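UL18 protein (Human herpesvirus 5, PDB 3D2U) mimics host MHC class I molecules and engages the inhibitory leukocyte receptor LIR-1, modulating natural killer cell activity and so helping the virus evade immunity. Local coordinates at residues A207-I219 with C265-I278. The protein carries 4 engineered substitutions. Residues are numbered along the deposited sequence; the frame is centred on the assembly and turned at random.
Sequences AFCTSYGFFPGEI and CRVTHGNWTVEIPI. With NAG (2-acetamido-2-deoxy-beta-D-glucopyranose), chain R.
Cys-209 and Cys-265 join the two sheets of the immunoglobulin C1-set sandwich by its intersheet disulfide, the SG atoms 2.0 Å apart. Both sulfurs lie anti to their own backbone N (chi1 -172° in Cys-209), which carries each across the gap between the sheets. Branched apolar side chains flank the bridge: the CD1 methyl of Ile-278 rests on Cys-209 CB at 3.6 Å, and Val-267 brings CG2 to within 4.2 Å of Cys-209 SG. Farther along, toward His-269, the other methyl of Val-267, CG1, meets the CD1 end of Ile-219, 3.7 Å away. The hydroxyl of Ser-211 also faces Val-267 and, buried there, finds no polar partner. His-269 reaches into the loop around Pro-216, whose preceding peptide bond is cis. Phe-214 CB sits over one face of the imidazole, 4.0 Å from its centroid, and the phenyl edge points toward that ring in an offset edge-to-face pair, planes at 70°. Histidine suits this place because its flat ring packs against Phe-214 while both nitrogens form hydrogen bonds: ND1 pairs with His-190 ND1, and NE2 donates to Pro-216 O, which lies close to the plane of the imidazole, at 2.8 Å.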
# COMPACT_ATOMS: atom_id res chain seq x y z
N ALA A 207 21.96 7.94 1.27
CA ALA A 207 22.52 6.74 0.70
C ALA A 207 21.35 5.85 0.29
O ALA A 207 20.31 5.84 0.96
CB ALA A 207 23.39 6.03 1.74
N PHE A 208 21.49 5.14 -0.82
CA PHE A 208 20.43 4.25 -1.28
C PHE A 208 21.06 2.94 -1.75
O PHE A 208 22.24 2.89 -2.08
CB PHE A 208 19.63 4.88 -2.43
CG PHE A 208 20.42 5.05 -3.71
CD1 PHE A 208 20.50 4.01 -4.64
CD2 PHE A 208 21.07 6.25 -3.98
CE1 PHE A 208 21.23 4.17 -5.82
CE2 PHE A 208 21.81 6.41 -5.16
CZ PHE A 208 21.88 5.37 -6.08
N CYS A 209 20.25 1.88 -1.77
CA CYS A 209 20.68 0.55 -2.20
C CYS A 209 19.44 -0.23 -2.61
O CYS A 209 18.57 -0.47 -1.77
CB CYS A 209 21.38 -0.19 -1.08
SG CYS A 209 22.15 -1.76 -1.60
N THR A 210 19.39 -0.64 -3.87
CA THR A 210 18.23 -1.36 -4.43
C THR A 210 18.58 -2.74 -5.02
O THR A 210 19.62 -2.91 -5.67
CB THR A 210 17.56 -0.53 -5.54
OG1 THR A 210 17.25 0.78 -5.03
CG2 THR A 210 16.28 -1.19 -6.03
N SER A 211 17.70 -3.71 -4.79
CA SER A 211 17.88 -5.07 -5.31
C SER A 211 16.84 -5.32 -6.41
O SER A 211 15.66 -5.03 -6.24
CB SER A 211 17.74 -6.09 -4.17
OG SER A 211 18.85 -6.01 -3.29
N TYR A 212 17.31 -5.86 -7.53
CA TYR A 212 16.46 -6.11 -8.69
C TYR A 212 16.39 -7.58 -9.14
O TYR A 212 17.41 -8.28 -9.15
CB TYR A 212 16.94 -5.29 -9.90
CG TYR A 212 17.19 -3.82 -9.67
CD1 TYR A 212 18.36 -3.37 -9.02
CD2 TYR A 212 16.30 -2.86 -10.16
CE1 TYR A 212 18.63 -2.01 -8.87
CE2 TYR A 212 16.57 -1.48 -10.02
CZ TYR A 212 17.73 -1.07 -9.38
OH TYR A 212 18.01 0.27 -9.24
N GLY A 213 15.20 -8.01 -9.54
CA GLY A 213 14.99 -9.36 -10.05
C GLY A 213 15.39 -10.57 -9.22
O GLY A 213 15.99 -11.51 -9.74
N PHE A 214 15.03 -10.59 -7.94
CA PHE A 214 15.37 -11.74 -7.13
C PHE A 214 14.16 -12.60 -6.88
O PHE A 214 13.03 -12.11 -6.90
CB PHE A 214 16.03 -11.32 -5.80
CG PHE A 214 15.22 -10.35 -4.97
CD1 PHE A 214 14.50 -10.79 -3.86
CD2 PHE A 214 15.23 -8.98 -5.25
CE1 PHE A 214 13.81 -9.88 -3.03
CE2 PHE A 214 14.56 -8.07 -4.44
CZ PHE A 214 13.84 -8.51 -3.33
N PHE A 215 14.43 -13.88 -6.66
CA PHE A 215 13.45 -14.90 -6.36
C PHE A 215 14.22 -16.02 -5.64
O PHE A 215 15.27 -16.44 -6.09
CB PHE A 215 12.86 -15.46 -7.66
CG PHE A 215 11.98 -16.65 -7.45
CD1 PHE A 215 10.73 -16.49 -6.86
CD2 PHE A 215 12.41 -17.92 -7.79
CE1 PHE A 215 9.92 -17.59 -6.60
CE2 PHE A 215 11.60 -19.04 -7.54
CZ PHE A 215 10.36 -18.87 -6.95
N PRO A 216 13.72 -16.50 -4.48
CA PRO A 216 12.48 -16.15 -3.78
C PRO A 216 12.48 -14.71 -3.29
O PRO A 216 13.49 -14.01 -3.37
CB PRO A 216 12.46 -17.13 -2.60
CG PRO A 216 13.26 -18.28 -3.10
CD PRO A 216 14.40 -17.60 -3.79
N GLY A 217 11.34 -14.28 -2.77
CA GLY A 217 11.20 -12.91 -2.30
C GLY A 217 11.87 -12.48 -1.00
O GLY A 217 12.05 -11.29 -0.79
N GLU A 218 12.24 -13.40 -0.11
CA GLU A 218 12.87 -12.94 1.12
C GLU A 218 14.29 -12.46 0.86
O GLU A 218 15.06 -13.10 0.14
CB GLU A 218 12.84 -13.99 2.23
CG GLU A 218 13.56 -13.54 3.53
CD GLU A 218 13.10 -12.17 4.09
OE1 GLU A 218 12.78 -11.24 3.31
OE2 GLU A 218 13.08 -12.02 5.34
N ILE A 219 14.64 -11.34 1.48
CA ILE A 219 15.94 -10.74 1.28
C ILE A 219 16.24 -9.80 2.45
O ILE A 219 15.34 -9.36 3.14
CB ILE A 219 15.91 -9.94 -0.06
CG1 ILE A 219 17.30 -9.48 -0.46
CG2 ILE A 219 14.94 -8.76 0.07
CD1 ILE A 219 17.37 -9.00 -1.92
N CYS A 265 26.74 -1.39 1.19
CA CYS A 265 25.44 -2.02 1.30
C CYS A 265 25.62 -3.53 1.26
O CYS A 265 26.25 -4.05 0.35
CB CYS A 265 24.53 -1.58 0.16
SG CYS A 265 22.93 -2.42 0.14
N ARG A 266 25.09 -4.22 2.27
CA ARG A 266 25.18 -5.67 2.35
C ARG A 266 23.82 -6.26 1.99
O ARG A 266 22.80 -5.87 2.56
CB ARG A 266 25.58 -6.09 3.78
CG ARG A 266 25.70 -7.60 4.02
CD ARG A 266 26.21 -7.94 5.44
NE ARG A 266 27.58 -7.46 5.67
CZ ARG A 266 28.10 -7.20 6.87
NH1 ARG A 266 27.39 -7.38 7.98
NH2 ARG A 266 29.35 -6.75 6.95
N VAL A 267 23.80 -7.17 1.02
CA VAL A 267 22.55 -7.79 0.60
C VAL A 267 22.66 -9.31 0.69
O VAL A 267 23.49 -9.93 0.04
CB VAL A 267 22.17 -7.40 -0.85
CG1 VAL A 267 20.93 -8.19 -1.31
CG2 VAL A 267 21.88 -5.90 -0.93
N THR A 268 21.81 -9.91 1.52
CA THR A 268 21.79 -11.36 1.71
C THR A 268 20.51 -11.92 1.13
O THR A 268 19.42 -11.53 1.54
CB THR A 268 21.88 -11.73 3.21
OG1 THR A 268 23.13 -11.27 3.73
CG2 THR A 268 21.79 -13.25 3.41
N HIS A 269 20.65 -12.82 0.16
CA HIS A 269 19.52 -13.46 -0.48
C HIS A 269 19.85 -14.96 -0.47
O HIS A 269 20.77 -15.39 -1.16
CB HIS A 269 19.36 -12.94 -1.92
CG HIS A 269 18.22 -13.57 -2.66
ND1 HIS A 269 18.40 -14.35 -3.77
CD2 HIS A 269 16.88 -13.57 -2.41
CE1 HIS A 269 17.23 -14.82 -4.18
NE2 HIS A 269 16.29 -14.36 -3.37
N GLY A 270 19.13 -15.74 0.31
CA GLY A 270 19.43 -17.17 0.39
C GLY A 270 20.80 -17.36 1.03
O GLY A 270 21.10 -16.68 2.01
N ASN A 271 21.61 -18.28 0.52
CA ASN A 271 22.97 -18.48 1.08
C ASN A 271 23.90 -17.67 0.23
O ASN A 271 24.83 -18.22 -0.37
CB ASN A 271 23.48 -19.91 0.93
CG ASN A 271 22.58 -20.92 1.50
OD1 ASN A 271 22.26 -20.92 2.69
ND2 ASN A 271 22.16 -21.83 0.65
N TRP A 272 23.68 -16.38 0.16
CA TRP A 272 24.50 -15.58 -0.71
C TRP A 272 24.44 -14.16 -0.19
O TRP A 272 23.37 -13.64 0.10
CB TRP A 272 23.93 -15.73 -2.12
CG TRP A 272 24.52 -14.90 -3.18
CD1 TRP A 272 25.50 -15.27 -4.06
CD2 TRP A 272 24.10 -13.59 -3.56
NE1 TRP A 272 25.71 -14.26 -4.98
CE2 TRP A 272 24.86 -13.23 -4.70
CE3 TRP A 272 23.15 -12.69 -3.06
CZ2 TRP A 272 24.69 -11.99 -5.34
CZ3 TRP A 272 22.99 -11.47 -3.70
CH2 TRP A 272 23.76 -11.13 -4.82
N THR A 273 25.61 -13.55 -0.03
CA THR A 273 25.69 -12.19 0.47
C THR A 273 26.61 -11.38 -0.42
O THR A 273 27.73 -11.80 -0.68
CB THR A 273 26.26 -12.14 1.91
OG1 THR A 273 25.39 -12.85 2.80
CG2 THR A 273 26.41 -10.70 2.38
N VAL A 274 26.13 -10.24 -0.90
CA VAL A 274 26.96 -9.38 -1.72
C VAL A 274 27.18 -8.08 -0.94
O VAL A 274 26.32 -7.65 -0.17
CB VAL A 274 26.32 -9.06 -3.11
CG1 VAL A 274 25.07 -8.19 -2.95
CG2 VAL A 274 27.33 -8.35 -3.98
N GLU A 275 28.33 -7.46 -1.14
CA GLU A 275 28.62 -6.21 -0.46
C GLU A 275 29.27 -5.23 -1.43
O GLU A 275 30.25 -5.56 -2.09
CB GLU A 275 29.54 -6.45 0.75
CG GLU A 275 29.39 -5.38 1.81
CD GLU A 275 30.04 -5.73 3.14
OE1 GLU A 275 29.77 -6.83 3.67
OE2 GLU A 275 30.80 -4.89 3.67
N ILE A 276 28.69 -4.04 -1.54
CA ILE A 276 29.20 -3.01 -2.44
C ILE A 276 29.39 -1.66 -1.74
O ILE A 276 28.63 -1.30 -0.83
CB ILE A 276 28.24 -2.78 -3.67
CG1 ILE A 276 26.88 -2.21 -3.22
CG2 ILE A 276 28.03 -4.09 -4.42
CD1 ILE A 276 26.06 -3.15 -2.36
N PRO A 277 30.43 -0.90 -2.13
CA PRO A 277 30.71 0.41 -1.55
C PRO A 277 29.61 1.37 -1.99
O PRO A 277 29.18 1.34 -3.14
CB PRO A 277 32.08 0.78 -2.14
CG PRO A 277 32.07 0.07 -3.47
CD PRO A 277 31.48 -1.27 -3.11
N ILE A 278 29.13 2.20 -1.07
CA ILE A 278 28.06 3.11 -1.42
C ILE A 278 28.50 4.60 -1.32
O ILE A 278 28.06 5.44 -2.11
CB ILE A 278 26.78 2.67 -0.62
CG1 ILE A 278 25.80 2.05 -1.62
CG2 ILE A 278 26.20 3.78 0.22
CD1 ILE A 278 24.57 1.42 -1.02
C1 NAG R . 20.53 -23.33 1.44
C2 NAG R . 19.35 -23.93 2.23
C3 NAG R . 19.65 -24.41 3.68
C4 NAG R . 21.12 -24.76 3.93
C5 NAG R . 22.00 -23.74 3.27
C6 NAG R . 23.48 -23.93 3.56
C7 NAG R . 18.21 -21.97 1.38
C8 NAG R . 17.81 -20.58 1.88
N2 NAG R . 18.27 -22.95 2.28
O1 NAG R . 20.38 -23.61 0.09
O3 NAG R . 18.86 -25.56 3.94
O4 NAG R . 21.39 -24.80 5.33
O5 NAG R . 21.81 -23.85 1.86
O6 NAG R . 23.75 -23.73 4.93
O7 NAG R . 18.46 -22.14 0.19